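Long-range contacts in peptidoglycan D,D-transpeptidase PbpA (Mycobacterium tuberculosis, PDB 3UN7), which probably cross-links the peptide stems of cell-wall peptidoglycan as a penicillin-binding D,D-transpeptidase and takes part in regulating cell length: residues Gln22-Ile26 and Asp76-Asn80; Arg283-Leu287 and Arg335-Val339. All blocks are in the same frame, centred on the assembly; numbering follows the deposited sequence.

Contact 1: residues Gln22-Ile26 and Asp76-Asn80; sequences QRGQI and DPILN
Arg23 reaches from the loop leading into strand 26-28 to the short helix 76-79 of the N-terminal, PBP_dimer-family part of the chain, and forms a salt bridge with Asp76. Arg23 NH1 lies 2.7 Å from Asp76 OD1, which stands only 7° out of the guanidinium plane and is met nearly along its C-O axis. NH2 of Arg23 adds a weak, more bent bond to the same oxygen, so one carboxylate oxygen takes both amino groups. The guanidinium also lies against the helix: Leu79 CB sits 3.6 Å above its plane, over the centre. With CG anti to the backbone N (chi1 -177°) and the chain extended as far as NE, the group is carried past Leu79 to Asp76. Leu79 CD1 meets Ile26 CG1, while CD2 packs against the carbonyl oxygens of Gly24 and Gln25. The backbones join where Gly24 N donates to Leu79 O at 2.8 Å and 165°; the same oxygen lies 3.3 Å from Arg23 CA in a CA-H...O contact. Outside the pair, Tyr62 makes a cation-pi contact with Arg23, and Glu72 OE1 meets Arg23 NE in a second salt bridge.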
ATOM      1  N   GLN A  22     -22.626  14.022 -21.014  1.00 41.49           N
ATOM      2  CA  GLN A  22     -21.660  12.930 -21.052  1.00 38.96           C
ATOM      3  C   GLN A  22     -20.477  13.148 -20.116  1.00 36.10           C
ATOM      4  O   GLN A  22     -19.597  13.961 -20.385  1.00 35.79           O
ATOM      5  CB  GLN A  22     -21.164  12.631 -22.474  1.00 39.22           C
ATOM      6  CG  GLN A  22     -20.305  11.356 -22.516  1.00 39.47           C
ATOM      7  CD  GLN A  22     -20.026  10.842 -23.918  1.00 41.20           C
ATOM      8  OE1 GLN A  22     -19.920  11.612 -24.875  1.00 44.00           O
ATOM      9  NE2 GLN A  22     -19.911   9.522 -24.045  1.00 43.52           N
ATOM     10  N   ARG A  23     -20.474  12.399 -19.022  1.00 33.55           N
ATOM     11  CA  ARG A  23     -19.386  12.418 -18.045  1.00 30.68           C
ATOM     12  C   ARG A  23     -18.124  11.887 -18.707  1.00 29.81           C
ATOM     13  O   ARG A  23     -18.188  11.008 -19.565  1.00 29.62           O
ATOM     14  CB  ARG A  23     -19.766  11.550 -16.852  1.00 30.38           C
ATOM     15  CG  ARG A  23     -18.763  11.529 -15.712  1.00 27.62           C
ATOM     16  CD  ARG A  23     -19.390  10.819 -14.523  1.00 28.31           C
ATOM     17  NE  ARG A  23     -18.515  10.792 -13.356  1.00 27.79           N
ATOM     18  CZ  ARG A  23     -18.403  11.772 -12.476  1.00 27.75           C
ATOM     19  NH1 ARG A  23     -19.107  12.899 -12.627  1.00 26.07           N
ATOM     20  NH2 ARG A  23     -17.580  11.631 -11.443  1.00 28.91           N
ATOM     21  N   GLY A  24     -16.980  12.432 -18.323  1.00 29.26           N
ATOM     22  CA  GLY A  24     -15.718  12.043 -18.935  1.00 29.10           C
ATOM     23  C   GLY A  24     -15.190  10.737 -18.401  1.00 27.85           C
ATOM     24  O   GLY A  24     -15.808  10.117 -17.524  1.00 28.25           O
ATOM     25  N   GLN A  25     -14.028  10.335 -18.916  1.00 27.58           N
ATOM     26  CA  GLN A  25     -13.461   9.005 -18.671  1.00 27.76           C
ATOM     27  C   GLN A  25     -12.362   9.019 -17.617  1.00 26.42           C
ATOM     28  O   GLN A  25     -11.626  10.003 -17.480  1.00 25.91           O
ATOM     29  CB  GLN A  25     -12.828   8.454 -19.962  1.00 27.68           C
ATOM     30  CG  GLN A  25     -13.722   8.491 -21.186  1.00 31.09           C
ATOM     31  CD  GLN A  25     -12.972   8.202 -22.473  1.00 31.12           C
ATOM     32  OE1 GLN A  25     -11.759   8.425 -22.575  1.00 34.44           O
ATOM     33  NE2 GLN A  25     -13.690   7.706 -23.463  1.00 35.06           N
ATOM     34  N   ILE A  26     -12.236   7.908 -16.897  1.00 25.50           N
ATOM     35  CA  ILE A  26     -11.060   7.661 -16.045  1.00 25.30           C
ATOM     36  C   ILE A  26     -10.233   6.614 -16.769  1.00 25.74           C
ATOM     37  O   ILE A  26     -10.763   5.570 -17.127  1.00 24.75           O
ATOM     38  CB  ILE A  26     -11.465   7.149 -14.653  1.00 24.98           C
ATOM     39  CG1 ILE A  26     -12.378   8.174 -13.957  1.00 24.92           C
ATOM     40  CG2 ILE A  26     -10.211   6.806 -13.808  1.00 23.91           C
ATOM     41  CD1 ILE A  26     -12.952   7.702 -12.601  1.00 25.71           C
ATOM     42  N   ASP A  76     -14.636  14.801  -9.661  1.00 28.97           N
ATOM     43  CA  ASP A  76     -15.987  15.143 -10.107  1.00 29.41           C
ATOM     44  C   ASP A  76     -16.112  16.387 -11.016  1.00 29.77           C
ATOM     45  O   ASP A  76     -16.762  16.298 -12.063  1.00 29.93           O
ATOM     46  CB  ASP A  76     -16.943  15.243  -8.919  1.00 30.53           C
ATOM     47  CG  ASP A  76     -18.387  14.949  -9.304  1.00 33.24           C
ATOM     48  OD1 ASP A  76     -18.630  14.260 -10.315  1.00 35.24           O
ATOM     49  OD2 ASP A  76     -19.285  15.425  -8.587  1.00 39.42           O
ATOM     50  N   PRO A  77     -15.503  17.542 -10.635  1.00 30.70           N
ATOM     51  CA  PRO A  77     -15.649  18.741 -11.467  1.00 30.70           C
ATOM     52  C   PRO A  77     -15.057  18.595 -12.872  1.00 30.70           C
ATOM     53  O   PRO A  77     -15.609  19.134 -13.834  1.00 31.14           O
ATOM     54  CB  PRO A  77     -14.898  19.813 -10.679  1.00 32.20           C
ATOM     55  CG  PRO A  77     -14.844  19.305  -9.268  1.00 32.11           C
ATOM     56  CD  PRO A  77     -14.679  17.825  -9.439  1.00 30.45           C
ATOM     57  N   ILE A  78     -13.948  17.874 -12.994  1.00 30.23           N
ATOM     58  CA  ILE A  78     -13.369  17.588 -14.307  1.00 29.51           C
ATOM     59  C   ILE A  78     -14.278  16.615 -15.072  1.00 29.31           C
ATOM     60  O   ILE A  78     -14.644  16.857 -16.238  1.00 28.08           O
ATOM     61  CB  ILE A  78     -11.912  17.055 -14.181  1.00 29.79           C
ATOM     62  CG1 ILE A  78     -10.967  18.203 -13.764  1.00 30.29           C
ATOM     63  CG2 ILE A  78     -11.433  16.370 -15.480  1.00 28.26           C
ATOM     64  CD1 ILE A  78     -10.610  19.188 -14.889  1.00 33.30           C
ATOM     65  N   LEU A  79     -14.678  15.538 -14.398  1.00 28.23           N
ATOM     66  CA  LEU A  79     -15.441  14.493 -15.067  1.00 28.86           C
ATOM     67  C   LEU A  79     -16.822  14.958 -15.491  1.00 29.99           C
ATOM     68  O   LEU A  79     -17.301  14.576 -16.562  1.00 30.45           O
ATOM     69  CB  LEU A  79     -15.525  13.223 -14.197  1.00 27.69           C
ATOM     70  CG  LEU A  79     -14.161  12.572 -13.976  1.00 26.22           C
ATOM     71  CD1 LEU A  79     -14.214  11.592 -12.824  1.00 21.76           C
ATOM     72  CD2 LEU A  79     -13.724  11.874 -15.259  1.00 23.55           C
ATOM     73  N   ASN A  80     -17.465  15.776 -14.661  1.00 31.71           N
ATOM     74  CA  ASN A  80     -18.772  16.325 -15.025  1.00 33.63           C
ATOM     75  C   ASN A  80     -18.712  17.629 -15.837  1.00 34.25           C
ATOM     76  O   ASN A  80     -19.740  18.131 -16.287  1.00 34.87           O
ATOM     77  CB  ASN A  80     -19.723  16.422 -13.811  1.00 35.00           C
ATOM     78  CG  ASN A  80     -19.354  17.530 -12.837  1.00 37.34           C
ATOM     79  OD1 ASN A  80     -18.788  18.544 -13.222  1.00 42.15           O
ATOM     80  ND2 ASN A  80     -19.701  17.343 -11.555  1.00 39.63           N
TER

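Contact 2: residues Arg283-Leu287 and Arg335-Val339; sequences RPTPL and RPYLV
In the transpeptidase family region, the loop between helices 266-275 and 300-306 meets the connection from strand 332-334 to strand 339-343, and Thr285 O is the hub of the contact. Leu338 N donates to it at 2.8 Å, with 154° at the hydrogen. A water also donates to Thr285 O and accepts from Val339 N, extending the link by one residue. A second water donates to Pro336 O and, weakly, to Pro284 O. The turn carrying Thr285 has a cis peptide bond before Pro286 and is closed by Leu287 O, which accepts from both N and OG1 of Thr285. The threonine's chi1 of 59° sets OG1 between its backbone N and carbonyl carbon, within 2.9 Å of Leu287 O, and CG2 passes 3.7 Å from Pro336 O. Apolar contacts flank the hub: Pro286 CD meets Val339 CG2 at 3.7 Å, the side chains crossing at about a right angle, and Leu287 CD1 meets Leu338 CD2 at the same separation. At the outer end, Arg283 CG lies 3.7 Å above one face of the Arg335 guanidinium, offset toward its rim; the two guanidinium planes are 56° apart. Leu71 of helix 70-74 touches Pro286, Leu287 and Val339, while Ile143 of strand 143-149 packs on Pro336 and Leu338.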
ATOM      1  N   ARG A 283      -0.776  13.593   2.518  1.00 33.73           N
ATOM      2  CA  ARG A 283      -1.272  14.459   1.470  1.00 33.91           C
ATOM      3  C   ARG A 283      -2.219  13.660   0.593  1.00 33.00           C
ATOM      4  O   ARG A 283      -2.046  12.454   0.423  1.00 32.05           O
ATOM      5  CB  ARG A 283      -0.123  15.004   0.626  1.00 34.10           C
ATOM      6  CG  ARG A 283       0.787  15.953   1.378  1.00 35.53           C
ATOM      7  CD  ARG A 283       0.132  17.321   1.614  1.00 39.61           C
ATOM      8  NE  ARG A 283       1.078  18.233   2.244  1.00 40.07           N
ATOM      9  CZ  ARG A 283       1.224  18.384   3.554  1.00 41.45           C
ATOM     10  NH1 ARG A 283       0.467  17.705   4.410  1.00 38.94           N
ATOM     11  NH2 ARG A 283       2.135  19.230   4.009  1.00 43.57           N
ATOM     12  N   PRO A 284      -3.227  14.329   0.029  1.00 32.86           N
ATOM     13  CA  PRO A 284      -4.187  13.577  -0.778  1.00 31.74           C
ATOM     14  C   PRO A 284      -3.550  13.161  -2.104  1.00 31.66           C
ATOM     15  O   PRO A 284      -2.619  13.815  -2.571  1.00 32.59           O
ATOM     16  CB  PRO A 284      -5.329  14.569  -0.986  1.00 32.44           C
ATOM     17  CG  PRO A 284      -4.732  15.923  -0.818  1.00 33.51           C
ATOM     18  CD  PRO A 284      -3.507  15.781   0.062  1.00 33.21           C
ATOM     19  N   THR A 285      -4.036  12.076  -2.700  1.00 30.62           N
ATOM     20  CA  THR A 285      -3.342  11.461  -3.838  1.00 29.78           C
ATOM     21  C   THR A 285      -3.971  11.603  -5.237  1.00 28.75           C
ATOM     22  O   THR A 285      -3.352  11.159  -6.196  1.00 29.44           O
ATOM     23  CB  THR A 285      -3.088   9.948  -3.601  1.00 29.61           C
ATOM     24  OG1 THR A 285      -4.338   9.288  -3.406  1.00 29.92           O
ATOM     25  CG2 THR A 285      -2.140   9.692  -2.386  1.00 29.60           C
ATOM     26  N   PRO A 286      -5.164  12.229  -5.389  1.00 28.37           N
ATOM     27  CA  PRO A 286      -6.052  13.054  -4.540  1.00 28.17           C
ATOM     28  C   PRO A 286      -6.993  12.274  -3.636  1.00 27.96           C
ATOM     29  O   PRO A 286      -7.817  12.891  -2.947  1.00 28.74           O
ATOM     30  CB  PRO A 286      -6.875  13.811  -5.570  1.00 28.80           C
ATOM     31  CG  PRO A 286      -7.066  12.745  -6.655  1.00 27.29           C
ATOM     32  CD  PRO A 286      -5.746  12.061  -6.740  1.00 27.79           C
ATOM     33  N   LEU A 287      -6.885  10.943  -3.629  1.00 27.06           N
ATOM     34  CA  LEU A 287      -7.613  10.131  -2.647  1.00 27.52           C
ATOM     35  C   LEU A 287      -7.005  10.341  -1.263  1.00 28.11           C
ATOM     36  O   LEU A 287      -5.784  10.406  -1.131  1.00 28.21           O
ATOM     37  CB  LEU A 287      -7.592   8.634  -2.993  1.00 26.04           C
ATOM     38  CG  LEU A 287      -8.064   8.220  -4.386  1.00 26.24           C
ATOM     39  CD1 LEU A 287      -8.255   6.722  -4.465  1.00 24.80           C
ATOM     40  CD2 LEU A 287      -9.368   8.934  -4.731  1.00 25.09           C
ATOM     41  N   ARG A 335       6.386  12.204  -3.276  1.00 34.79           N
ATOM     42  CA  ARG A 335       4.974  12.327  -2.972  1.00 34.64           C
ATOM     43  C   ARG A 335       4.182  11.384  -3.878  1.00 33.22           C
ATOM     44  O   ARG A 335       4.271  11.485  -5.112  1.00 33.60           O
ATOM     45  CB  ARG A 335       4.524  13.782  -3.158  1.00 35.81           C
ATOM     46  CG  ARG A 335       3.041  14.016  -2.916  1.00 38.89           C
ATOM     47  CD  ARG A 335       2.792  15.485  -2.649  1.00 44.62           C
ATOM     48  NE  ARG A 335       3.492  15.865  -1.424  1.00 48.70           N
ATOM     49  CZ  ARG A 335       3.692  17.111  -0.994  1.00 50.34           C
ATOM     50  NH1 ARG A 335       3.250  18.158  -1.693  1.00 50.03           N
ATOM     51  NH2 ARG A 335       4.348  17.298   0.144  1.00 48.92           N
ATOM     52  N   PRO A 336       3.425  10.449  -3.276  1.00 32.08           N
ATOM     53  CA  PRO A 336       2.708   9.510  -4.132  1.00 31.00           C
ATOM     54  C   PRO A 336       1.516  10.183  -4.793  1.00 30.15           C
ATOM     55  O   PRO A 336       0.834  11.026  -4.189  1.00 29.56           O
ATOM     56  CB  PRO A 336       2.258   8.389  -3.177  1.00 30.69           C
ATOM     57  CG  PRO A 336       2.356   8.941  -1.826  1.00 32.37           C
ATOM     58  CD  PRO A 336       3.203  10.192  -1.837  1.00 31.99           C
ATOM     59  N   TYR A 337       1.293   9.842  -6.046  1.00 28.86           N
ATOM     60  CA  TYR A 337       0.149  10.401  -6.741  1.00 28.18           C
ATOM     61  C   TYR A 337      -0.454   9.380  -7.672  1.00 27.53           C
ATOM     62  O   TYR A 337       0.266   8.524  -8.190  1.00 26.12           O
ATOM     63  CB  TYR A 337       0.524  11.686  -7.487  1.00 28.83           C
ATOM     64  CG  TYR A 337       1.512  11.546  -8.632  1.00 29.67           C
ATOM     65  CD1 TYR A 337       1.071  11.530  -9.958  1.00 28.40           C
ATOM     66  CD2 TYR A 337       2.895  11.512  -8.396  1.00 30.82           C
ATOM     67  CE1 TYR A 337       1.964  11.443 -11.017  1.00 29.07           C
ATOM     68  CE2 TYR A 337       3.801  11.418  -9.455  1.00 30.09           C
ATOM     69  CZ  TYR A 337       3.318  11.385 -10.763  1.00 30.67           C
ATOM     70  OH  TYR A 337       4.175  11.296 -11.831  1.00 31.33           O
ATOM     71  N   LEU A 338      -1.774   9.515  -7.881  1.00 26.34           N
ATOM     72  CA  LEU A 338      -2.586   8.585  -8.659  1.00 26.42           C
ATOM     73  C   LEU A 338      -3.032   9.193  -9.975  1.00 26.55           C
ATOM     74  O   LEU A 338      -3.429   8.472 -10.892  1.00 26.54           O
ATOM     75  CB  LEU A 338      -3.837   8.215  -7.854  1.00 25.93           C
ATOM     76  CG  LEU A 338      -4.829   7.191  -8.396  1.00 25.52           C
ATOM     77  CD1 LEU A 338      -4.077   5.894  -8.679  1.00 26.58           C
ATOM     78  CD2 LEU A 338      -5.929   6.959  -7.322  1.00 26.52           C
ATOM     79  N   VAL A 339      -3.021  10.523 -10.056  1.00 26.77           N
ATOM     80  CA  VAL A 339      -3.491  11.210 -11.257  1.00 27.14           C
ATOM     81  C   VAL A 339      -2.323  11.870 -11.973  1.00 28.30           C
ATOM     82  O   VAL A 339      -1.719  12.794 -11.449  1.00 28.70           O
ATOM     83  CB  VAL A 339      -4.622  12.208 -10.951  1.00 27.14           C
ATOM     84  CG1 VAL A 339      -5.071  12.945 -12.254  1.00 28.39           C
ATOM     85  CG2 VAL A 339      -5.834  11.454 -10.364  1.00 28.02           C
TER
HETATM   86  O   HOH W   1      -0.240  13.681  -4.914  1.00 29.85           O
HETATM   87  O   HOH W   2      -2.505  12.845  -8.352  1.00 27.88           O

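Overall arrangement
Contact 1 closes before contact 2 opens along the chain, and they belong to different family regions, dimerisation and transpeptidase. Their centres are 18 Å apart and their nearest atoms about 7 Å, so they do not touch. Helix 70-74 spans the interval: its Leu71 touches Ile26 of contact 1 and also packs on both segments of contact 2. A mixed sheet supplies a second connection, since strand 26-28 runs beside strand 104-107, which in turn pairs with strand 339-343. Both contacts lie away from the probable acyl-ester nucleophile Ser193; each joins elements within its own region, and neither forms part of that site.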